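Local coordinates for protein putative hyaluronoglucosaminidase (Clostridium perfringens, PDB 6PWI) that probably hydrolyses terminal N-acetylhexosamine sugars as a secreted, wall-anchored family 84 glycoside hydrolase, of which this chain holds the catalytic barrel and flanking domains, at residues N392-D397 and N424-A429; R402-K407 and S478-N483; F182-Y187 and N209-A214. All coordinates share one frame; numbering follows the deposited sequence.

In the fold
Contacts 1 and 3 both lie deep in the (beta/alpha)8 barrel. Contact 3 pairs its first two strands, and contact 1 joins the loops that leave its last two. The two meet where the barrel closes: Asn-424 of contact 1 accepts from the backbone N of Gly-185, and Asp-397 from that of Tyr-187. Contact 2 lies farther out, mostly buried but with an exposed edge, and joins the loop after strand 387-391 to the chain beyond helix 467-475; Asn-396 donates to the backbone of Arg-402 between contacts 1 and 2. The chemistry shifts accordingly, from strand pairing in contact 3, through side-chain amides in contact 1, to a guanidinium on backbone carbonyls in contact 2.

Contact 1 of 3, residues N392-D397 and N424-A429; sequences NWPVND and NPMQEA. With EDO (1,2-ethanediol), chain D; EDO (1,2-ethanediol), chain H.
Two loops at the C-terminal end of a TIM barrel, the end where such folds carry their active site, meet here through Asn-392 and Asn-424, each the first residue past its strand. Their side chains run alongside one another and point the same way, with the amide planes turned 59° apart. Asn-424 ND2 reaches Asn-392 OD1 at 2.9 Å, nearly straight at 171° and in the plane of the Asn-424 amide. That oxygen also accepts from the indole of Trp-390, while Asn-392 ND2 goes to Ile-367 O and Asn-424 OD1 accepts from Gly-185 N. With both ends engaged, each amide is held against flipping.

Next comes the cis peptide of Trp-393 and Pro-394. Just after it Val-395 N makes a weak, bent bond of 2.9 Å to Asn-424 O. The proline ring itself packs by CD on Pro-425 CB at 4.0 Å, and its CG lies 4.1 Å from CG of Met-426, whose side chain crosses it at about a right angle.

Farther along, Asn-396 ND2 donates to Glu-428 OE1 at 2.9 Å, meeting the carboxylate on its syn side but tilted out of plane. The two flat groups stand nearly perpendicular, and the same ND2 also serves Arg-402 O. Chi1 of Asn-396, 63°, places its CG between backbone N and carbonyl carbon, and the amide leans across Met-426. Asp-397 accepts from an ethanediol, probably from the crystallisation liquor, through OD2 to its O1 (2.7 Å) and OD1 to its O2 (3.0 Å).

Around this pair of loops, helix 433-444 packs on Trp-393 and Pro-394 through Ala-435, helix 540-572 meets Glu-428 with Glu-545 and Trp-549, and Trp-191 and Ser-432, from loops, touch Pro-425.

Contact 2 of 3, residues R402-K407 and S478-N483; sequences RLLMGK and SDPAPN
Leu-404 and Ser-478 form the close-packed part of this contact, their CA atoms 4.2 Å apart. The CD2 branch of Leu-404 lies over the backbone of the other segment and meets Pro-480 CB at 3.8 Å, the two side chains crossing at about a right angle. Gly-406, without a side chain, lets Ser-478 CB come to 3.5 Å from Gly-406 N. A water fills in beside them, accepting from Gly-406 N at 3.1 Å and donating to Ser-478 O at 3.0 Å.

The other half is polar and runs out to the open side, where Pro-482 is exposed and Ala-481 partly so. Buried Arg-402 carries it, bending at chi2 (-64°) to bring its guanidinium edge along the opposite backbone. NE donates to Asp-479 O at 2.9 Å, somewhat bent, and NH2 to Ala-481 O at 2.8 Å, almost straight and in the guanidinium plane. Pro-482, behind a cis peptide, sets CD against NH2.

Asp-479 OD2 pairs with Arg-611, and OD1 accepts from Ala-481 N in an Asx turn. The counter-ion of Arg-402, Glu-607 at NH1, lies outside these segments; within them the cation meets neutral carbonyls, whose dipoles probably help to hold it, beside apolar packing.

Contact 3 of 3, residues F182-Y187 and N209-A214; sequences FIEGYY and NSYIFA
Glu-184 OE1 is gripped twice, by the hydroxyl of Tyr-211 across the contact at 2.7 Å and by NE of Arg-196 in a salt bridge. The Tyr-211 OH donates nearly along the C-O axis of the carboxylate, and carboxylate and ring are almost coplanar, 10° apart. Glu-184 holds CG anti to its backbone nitrogen (chi1 -171°) and extends from there, which lays it beside the tyrosine, both pointing the same way. OE2 accepts from Trp-191 N, so the carboxylate is fixed at both oxygens, and its charge is probably steadied by the arginine.

Beneath these side chains two parallel strands pair, Phe-182 beside Tyr-211 and Ile-183 beside Ile-212. Phe-182 N donates to Ser-210 O at 3.2 Å, Ile-212 N returns to Phe-182 O at 2.9 Å, and Glu-184 N reaches Ile-212 O at 3.0 Å. Past Glu-184, the centre of an inverse gamma turn, the pairing slackens, and the bond from Ala-214 N to Glu-184 O is weak.

On the face shared with Glu-184, the rings of Phe-182 and Tyr-211 are tilted by only 19° but offset so much that one hardly covers the other, with centroids 5.1 Å apart. Tyr-211 CB adds an off-centre CH-pi contact to the Phe-182 ring. On the other face, Ile-183 CD1 meets Ile-212 CG2 at 3.6 Å.

This is the first beta-alpha-beta unit of the barrel: the crossover from strand 179-184 to strand 210-213 runs through helix 193-204, which covers the aromatic face, with Leu-199 on Phe-182 and Met-200 on Tyr-211, while the isoleucines face inward beside Val-422 of strand 418-423, and strand 250-255 flanks the far side of strand 210-213.

Contact 1 of 3, residues N392-D397 and N424-A429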
loop_
_atom_site.group_PDB
_atom_site.type_symbol
_atom_site.label_atom_id
_atom_site.label_comp_id
_atom_site.label_asym_id
_atom_site.label_seq_id
_atom_site.Cartn_x
_atom_site.Cartn_y
_atom_site.Cartn_z
ATOM N N ASN A 392 3.128 -9.462 5.082
ATOM C CA ASN A 392 3.996 -8.905 6.104
ATOM C C ASN A 392 5.199 -8.220 5.455
ATOM O O ASN A 392 6.341 -8.618 5.677
ATOM C CB ASN A 392 4.397 -9.966 7.131
ATOM C CG ASN A 392 3.405 -10.055 8.270
ATOM O OD1 ASN A 392 2.900 -9.032 8.729
ATOM N ND2 ASN A 392 3.110 -11.264 8.722
ATOM N N TRP A 393 4.914 -7.198 4.643
ATOM C CA TRP A 393 5.893 -6.283 4.081
ATOM C C TRP A 393 5.144 -5.004 3.733
ATOM O O TRP A 393 4.062 -5.077 3.156
ATOM C CB TRP A 393 6.555 -6.876 2.829
ATOM C CG TRP A 393 7.414 -5.903 2.079
ATOM C CD1 TRP A 393 8.711 -5.570 2.350
ATOM C CD2 TRP A 393 7.039 -5.118 0.932
ATOM N NE1 TRP A 393 9.170 -4.637 1.456
ATOM C CE2 TRP A 393 8.167 -4.343 0.570
ATOM C CE3 TRP A 393 5.874 -5.002 0.169
ATOM C CZ2 TRP A 393 8.157 -3.468 -0.519
ATOM C CZ3 TRP A 393 5.864 -4.137 -0.905
ATOM C CH2 TRP A 393 6.988 -3.383 -1.245
ATOM N N PRO A 394 5.696 -3.801 4.007
ATOM C CA PRO A 394 7.068 -3.648 4.480
ATOM C C PRO A 394 7.243 -3.412 5.978
ATOM O O PRO A 394 8.142 -2.674 6.381
ATOM C CB PRO A 394 7.429 -2.363 3.726
ATOM C CG PRO A 394 6.185 -1.515 3.872
ATOM C CD PRO A 394 5.040 -2.505 3.778
ATOM N N VAL A 395 6.403 -4.063 6.790
ATOM C CA VAL A 395 6.498 -3.985 8.244
ATOM C C VAL A 395 7.957 -4.136 8.675
ATOM O O VAL A 395 8.639 -5.074 8.270
ATOM C CB VAL A 395 5.574 -5.010 8.944
ATOM C CG1 VAL A 395 5.688 -6.408 8.354
ATOM C CG2 VAL A 395 5.791 -5.051 10.447
ATOM N N ASN A 396 8.417 -3.217 9.530
ATOM C CA ASN A 396 9.817 -3.174 9.919
ATOM C C ASN A 396 9.978 -3.430 11.419
ATOM O O ASN A 396 11.011 -3.091 11.991
ATOM C CB ASN A 396 10.497 -1.876 9.462
ATOM C CG ASN A 396 9.922 -0.625 10.095
ATOM O OD1 ASN A 396 8.900 -0.670 10.772
ATOM N ND2 ASN A 396 10.570 0.506 9.880
ATOM N N ASP A 397 8.970 -4.040 12.057
ATOM C CA ASP A 397 9.113 -4.407 13.456
ATOM C C ASP A 397 10.135 -5.538 13.564
ATOM O O ASP A 397 10.690 -5.799 14.635
ATOM C CB ASP A 397 7.759 -4.685 14.115
ATOM C CG ASP A 397 7.023 -5.875 13.530
ATOM O OD1 ASP A 397 7.658 -6.634 12.752
ATOM O OD2 ASP A 397 5.812 -6.030 13.842
ATOM N N ASN A 424 0.874 -5.042 5.442
ATOM C CA ASN A 424 1.106 -4.642 6.821
ATOM C C ASN A 424 2.348 -3.750 6.834
ATOM O O ASN A 424 3.465 -4.251 6.739
ATOM C CB ASN A 424 1.232 -5.883 7.712
ATOM C CG ASN A 424 1.473 -5.575 9.174
ATOM O OD1 ASN A 424 1.040 -4.538 9.664
ATOM N ND2 ASN A 424 2.145 -6.471 9.880
ATOM N N PRO A 425 2.211 -2.404 6.860
ATOM C CA PRO A 425 3.343 -1.509 6.618
ATOM C C PRO A 425 4.142 -1.162 7.872
ATOM O O PRO A 425 3.937 -1.772 8.922
ATOM C CB PRO A 425 2.674 -0.260 6.020
ATOM C CG PRO A 425 1.192 -0.603 5.939
ATOM C CD PRO A 425 0.959 -1.656 7.004
ATOM N N MET A 426 5.049 -0.182 7.727
ATOM C CA MET A 426 5.975 0.243 8.769
ATOM C C MET A 426 5.269 1.185 9.737
ATOM O O MET A 426 4.226 1.743 9.417
ATOM C CB MET A 426 7.147 1.016 8.161
ATOM C CG MET A 426 7.942 0.243 7.141
ATOM S SD MET A 426 9.192 1.320 6.394
ATOM C CE MET A 426 8.295 1.894 4.950
ATOM N N GLN A 427 5.877 1.409 10.904
ATOM C CA GLN A 427 5.372 2.436 11.801
ATOM C C GLN A 427 5.589 3.817 11.181
ATOM O O GLN A 427 5.009 4.802 11.634
ATOM C CB GLN A 427 5.994 2.297 13.190
ATOM C CG GLN A 427 7.451 2.716 13.248
ATOM C CD GLN A 427 7.978 2.750 14.660
ATOM O OE1 GLN A 427 7.461 2.085 15.562
ATOM N NE2 GLN A 427 9.026 3.533 14.859
ATOM N N GLU A 428 6.421 3.875 10.132
ATOM C CA GLU A 428 6.647 5.100 9.376
ATOM C C GLU A 428 5.614 5.171 8.254
ATOM O O GLU A 428 5.769 4.527 7.211
ATOM C CB GLU A 428 8.075 5.159 8.827
ATOM C CG GLU A 428 9.129 5.369 9.894
ATOM C CD GLU A 428 9.478 4.129 10.700
ATOM O OE1 GLU A 428 9.124 3.017 10.261
ATOM O OE2 GLU A 428 10.097 4.277 11.775
ATOM N N ALA A 429 4.567 5.971 8.484
ATOM C CA ALA A 429 3.379 5.937 7.648
ATOM C C ALA A 429 3.676 6.444 6.236
ATOM O O ALA A 429 3.363 5.762 5.262
ATOM C CB ALA A 429 2.253 6.686 8.311
HETATM C C1 EDO D . 5.056 -8.849 11.597
HETATM O O1 EDO D . 4.418 -7.896 12.427
HETATM C C2 EDO D . 5.737 -9.923 12.354
HETATM O O2 EDO D . 6.846 -9.467 13.104
HETATM C C1 EDO H . -1.287 -12.477 11.993
HETATM O O1 EDO H . -1.519 -11.709 13.168
HETATM C C2 EDO H . -0.481 -11.788 10.947
HETATM O O2 EDO H . 0.865 -11.421 11.283
#

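Contact 2 of 3, residues R402-K407 and S478-N483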
loop_
_atom_site.group_PDB
_atom_site.type_symbol
_atom_site.label_atom_id
_atom_site.label_comp_id
_atom_site.label_asym_id
_atom_site.label_seq_id
_atom_site.Cartn_x
_atom_site.Cartn_y
_atom_site.Cartn_z
ATOM N N ARG A 402 15.555 -0.286 9.868
ATOM C CA ARG A 402 15.351 -0.242 8.428
ATOM C C ARG A 402 14.141 0.612 8.061
ATOM O O ARG A 402 13.135 0.609 8.763
ATOM C CB ARG A 402 15.135 -1.659 7.896
ATOM C CG ARG A 402 16.339 -2.568 8.071
ATOM C CD ARG A 402 17.563 -2.134 7.284
ATOM N NE ARG A 402 18.504 -3.222 7.481
ATOM C CZ ARG A 402 19.497 -3.203 8.359
ATOM N NH1 ARG A 402 19.724 -2.109 9.068
ATOM N NH2 ARG A 402 20.268 -4.268 8.505
ATOM N N LEU A 403 14.271 1.369 6.968
ATOM C CA LEU A 403 13.128 1.743 6.158
ATOM C C LEU A 403 13.080 0.753 5.001
ATOM O O LEU A 403 14.120 0.417 4.442
ATOM C CB LEU A 403 13.316 3.164 5.623
ATOM C CG LEU A 403 13.191 4.296 6.638
ATOM C CD1 LEU A 403 13.175 5.639 5.924
ATOM C CD2 LEU A 403 11.945 4.137 7.499
ATOM N N LEU A 404 11.882 0.265 4.666
ATOM C CA LEU A 404 11.752 -0.680 3.567
ATOM C C LEU A 404 10.929 -0.048 2.449
ATOM O O LEU A 404 9.704 0.013 2.535
ATOM C CB LEU A 404 11.127 -1.983 4.083
ATOM C CG LEU A 404 11.860 -2.635 5.256
ATOM C CD1 LEU A 404 11.094 -3.847 5.777
ATOM C CD2 LEU A 404 13.280 -3.015 4.856
ATOM N N MET A 405 11.621 0.442 1.415
ATOM C CA MET A 405 10.962 1.176 0.347
ATOM C C MET A 405 11.387 0.629 -1.019
ATOM O O MET A 405 11.444 1.377 -1.997
ATOM C CB MET A 405 11.294 2.670 0.426
ATOM C CG MET A 405 10.824 3.363 1.696
ATOM S SD MET A 405 11.492 5.048 1.813
ATOM C CE MET A 405 10.079 6.007 1.281
ATOM N N GLY A 406 11.673 -0.676 -1.081
ATOM C CA GLY A 406 12.033 -1.307 -2.336
ATOM C C GLY A 406 10.803 -1.690 -3.156
ATOM O O GLY A 406 9.676 -1.480 -2.724
ATOM N N LYS A 407 11.038 -2.275 -4.332
ATOM C CA LYS A 407 9.977 -2.732 -5.214
ATOM C C LYS A 407 9.261 -3.938 -4.601
ATOM O O LYS A 407 9.737 -4.528 -3.632
ATOM C CB LYS A 407 10.593 -3.121 -6.559
ATOM C CG LYS A 407 11.570 -4.289 -6.491
ATOM C CD LYS A 407 12.485 -4.373 -7.683
ATOM C CE LYS A 407 13.177 -5.713 -7.783
ATOM N NZ LYS A 407 13.840 -5.872 -9.097
ATOM N N SER A 478 15.995 -0.873 1.629
ATOM C CA SER A 478 15.024 -1.874 1.221
ATOM C C SER A 478 15.319 -3.261 1.780
ATOM O O SER A 478 14.423 -4.101 1.756
ATOM C CB SER A 478 14.818 -1.909 -0.279
ATOM O OG SER A 478 16.048 -2.018 -0.982
ATOM N N ASP A 479 16.539 -3.499 2.289
ATOM C CA ASP A 479 16.891 -4.834 2.759
ATOM C C ASP A 479 16.694 -4.950 4.269
ATOM O O ASP A 479 17.445 -4.348 5.034
ATOM C CB ASP A 479 18.306 -5.253 2.343
ATOM C CG ASP A 479 18.634 -6.710 2.665
ATOM O OD1 ASP A 479 17.716 -7.436 3.109
ATOM O OD2 ASP A 479 19.812 -7.117 2.473
ATOM N N PRO A 480 15.712 -5.753 4.744
ATOM C CA PRO A 480 15.469 -5.917 6.178
ATOM C C PRO A 480 16.448 -6.825 6.917
ATOM O O PRO A 480 16.464 -6.825 8.144
ATOM C CB PRO A 480 14.056 -6.513 6.228
ATOM C CG PRO A 480 13.953 -7.299 4.949
ATOM C CD PRO A 480 14.740 -6.496 3.928
ATOM N N ALA A 481 17.258 -7.596 6.178
ATOM C CA ALA A 481 18.254 -8.479 6.782
ATOM C C ALA A 481 19.351 -7.666 7.476
ATOM O O ALA A 481 19.700 -6.575 7.023
ATOM C CB ALA A 481 18.833 -9.384 5.724
ATOM N N PRO A 482 19.940 -8.148 8.597
ATOM C CA PRO A 482 19.525 -9.395 9.248
ATOM C C PRO A 482 18.260 -9.286 10.103
ATOM O O PRO A 482 17.979 -8.239 10.678
ATOM C CB PRO A 482 20.735 -9.730 10.139
ATOM C CG PRO A 482 21.324 -8.382 10.489
ATOM C CD PRO A 482 21.093 -7.517 9.266
ATOM N N ASN A 483 17.506 -10.389 10.173
ATOM C CA ASN A 483 16.290 -10.489 10.960
ATOM C C ASN A 483 16.032 -11.964 11.256
ATOM O O ASN A 483 16.512 -12.827 10.522
ATOM C CB ASN A 483 15.099 -9.816 10.273
ATOM C CG ASN A 483 14.803 -10.392 8.903
ATOM O OD1 ASN A 483 14.245 -11.482 8.782
ATOM N ND2 ASN A 483 15.181 -9.668 7.863
HETATM O O HOH W 1 11.743 -3.221 0.759
#

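Contact 3 of 3, residues F182-Y187 and N209-A214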
loop_
_atom_site.group_PDB
_atom_site.type_symbol
_atom_site.label_atom_id
_atom_site.label_comp_id
_atom_site.label_asym_id
_atom_site.label_seq_id
_atom_site.Cartn_x
_atom_site.Cartn_y
_atom_site.Cartn_z
ATOM N N PHE A 182 -4.424 -1.945 3.110
ATOM C CA PHE A 182 -3.374 -1.986 4.107
ATOM C C PHE A 182 -4.015 -2.164 5.478
ATOM O O PHE A 182 -5.141 -1.727 5.708
ATOM C CB PHE A 182 -2.534 -0.708 4.034
ATOM C CG PHE A 182 -3.308 0.586 4.119
ATOM C CD1 PHE A 182 -3.404 1.283 5.320
ATOM C CD2 PHE A 182 -3.936 1.122 2.998
ATOM C CE1 PHE A 182 -4.107 2.480 5.394
ATOM C CE2 PHE A 182 -4.647 2.314 3.076
ATOM C CZ PHE A 182 -4.732 2.992 4.274
ATOM N N ILE A 183 -3.267 -2.811 6.373
ATOM C CA ILE A 183 -3.691 -3.091 7.732
ATOM C C ILE A 183 -2.646 -2.523 8.684
ATOM O O ILE A 183 -1.454 -2.791 8.528
ATOM C CB ILE A 183 -3.860 -4.609 7.946
ATOM C CG1 ILE A 183 -4.271 -4.926 9.387
ATOM C CG2 ILE A 183 -2.597 -5.357 7.537
ATOM C CD1 ILE A 183 -4.752 -6.339 9.593
ATOM N N GLU A 184 -3.111 -1.763 9.677
ATOM C CA GLU A 184 -2.248 -1.332 10.763
ATOM C C GLU A 184 -2.139 -2.479 11.766
ATOM O O GLU A 184 -2.906 -2.541 12.722
ATOM C CB GLU A 184 -2.813 -0.053 11.389
ATOM C CG GLU A 184 -1.873 0.603 12.382
ATOM C CD GLU A 184 -2.314 1.926 12.992
ATOM O OE1 GLU A 184 -3.224 2.589 12.424
ATOM O OE2 GLU A 184 -1.736 2.295 14.043
ATOM N N GLY A 185 -1.193 -3.395 11.542
ATOM C CA GLY A 185 -1.146 -4.618 12.330
ATOM C C GLY A 185 0.266 -5.043 12.737
ATOM O O GLY A 185 0.530 -6.235 12.894
ATOM N N TYR A 186 1.157 -4.064 12.935
ATOM C CA TYR A 186 2.531 -4.324 13.332
ATOM C C TYR A 186 2.689 -4.066 14.832
ATOM O O TYR A 186 1.790 -3.516 15.450
ATOM C CB TYR A 186 3.458 -3.387 12.561
ATOM C CG TYR A 186 3.104 -1.931 12.724
ATOM C CD1 TYR A 186 3.516 -1.213 13.838
ATOM C CD2 TYR A 186 2.331 -1.276 11.776
ATOM C CE1 TYR A 186 3.186 0.126 13.994
ATOM C CE2 TYR A 186 1.993 0.059 11.918
ATOM C CZ TYR A 186 2.420 0.761 13.031
ATOM O OH TYR A 186 2.081 2.072 13.174
ATOM N N TYR A 187 3.840 -4.451 15.399
ATOM C CA TYR A 187 4.250 -4.069 16.742
ATOM C C TYR A 187 5.096 -2.805 16.654
ATOM O O TYR A 187 6.126 -2.789 15.990
ATOM C CB TYR A 187 5.068 -5.179 17.407
ATOM C CG TYR A 187 4.335 -6.489 17.570
ATOM C CD1 TYR A 187 3.653 -6.786 18.746
ATOM C CD2 TYR A 187 4.308 -7.434 16.546
ATOM C CE1 TYR A 187 2.968 -7.984 18.898
ATOM C CE2 TYR A 187 3.628 -8.636 16.684
ATOM C CZ TYR A 187 2.956 -8.912 17.866
ATOM O OH TYR A 187 2.286 -10.095 18.018
ATOM N N ASN A 209 -9.528 -0.287 -1.389
ATOM C CA ASN A 209 -10.872 -0.294 -0.835
ATOM C C ASN A 209 -10.873 -0.636 0.656
ATOM O O ASN A 209 -11.941 -0.734 1.250
ATOM C CB ASN A 209 -11.839 -1.145 -1.673
ATOM C CG ASN A 209 -11.513 -2.627 -1.753
ATOM O OD1 ASN A 209 -10.673 -3.143 -1.013
ATOM N ND2 ASN A 209 -12.197 -3.339 -2.637
ATOM N N SER A 210 -9.686 -0.800 1.263
ATOM C CA SER A 210 -9.605 -1.383 2.594
ATOM C C SER A 210 -8.516 -0.724 3.431
ATOM O O SER A 210 -7.349 -0.717 3.042
ATOM C CB SER A 210 -9.348 -2.862 2.511
ATOM O OG SER A 210 -10.456 -3.530 1.934
ATOM N N TYR A 211 -8.911 -0.204 4.595
ATOM C CA TYR A 211 -7.967 0.074 5.666
ATOM C C TYR A 211 -8.410 -0.717 6.889
ATOM O O TYR A 211 -9.425 -0.390 7.494
ATOM C CB TYR A 211 -7.867 1.572 5.964
ATOM C CG TYR A 211 -7.237 1.916 7.294
ATOM C CD1 TYR A 211 -6.151 1.203 7.788
ATOM C CD2 TYR A 211 -7.708 2.973 8.058
ATOM C CE1 TYR A 211 -5.569 1.516 9.008
ATOM C CE2 TYR A 211 -7.139 3.301 9.281
ATOM C CZ TYR A 211 -6.063 2.573 9.756
ATOM O OH TYR A 211 -5.493 2.892 10.952
ATOM N N ILE A 212 -7.668 -1.780 7.218
ATOM C CA ILE A 212 -8.026 -2.579 8.374
ATOM C C ILE A 212 -7.345 -1.985 9.600
ATOM O O ILE A 212 -6.121 -1.951 9.690
ATOM C CB ILE A 212 -7.706 -4.070 8.174
ATOM C CG1 ILE A 212 -8.469 -4.643 6.978
ATOM C CG2 ILE A 212 -8.003 -4.847 9.449
ATOM C CD1 ILE A 212 -7.692 -5.678 6.213
ATOM N N PHE A 213 -8.184 -1.496 10.519
ATOM C CA PHE A 213 -7.768 -0.850 11.749
ATOM C C PHE A 213 -7.597 -1.910 12.836
ATOM O O PHE A 213 -8.582 -2.355 13.425
ATOM C CB PHE A 213 -8.832 0.185 12.120
ATOM C CG PHE A 213 -8.578 1.002 13.358
ATOM C CD1 PHE A 213 -7.785 2.136 13.311
ATOM C CD2 PHE A 213 -9.171 0.659 14.563
ATOM C CE1 PHE A 213 -7.572 2.900 14.449
ATOM C CE2 PHE A 213 -8.962 1.422 15.703
ATOM C CZ PHE A 213 -8.167 2.544 15.641
ATOM N N ALA A 214 -6.341 -2.308 13.088
ATOM C CA ALA A 214 -6.036 -3.319 14.093
ATOM C C ALA A 214 -4.857 -2.900 14.983
ATOM O O ALA A 214 -3.996 -3.724 15.301
ATOM C CB ALA A 214 -5.784 -4.645 13.412
#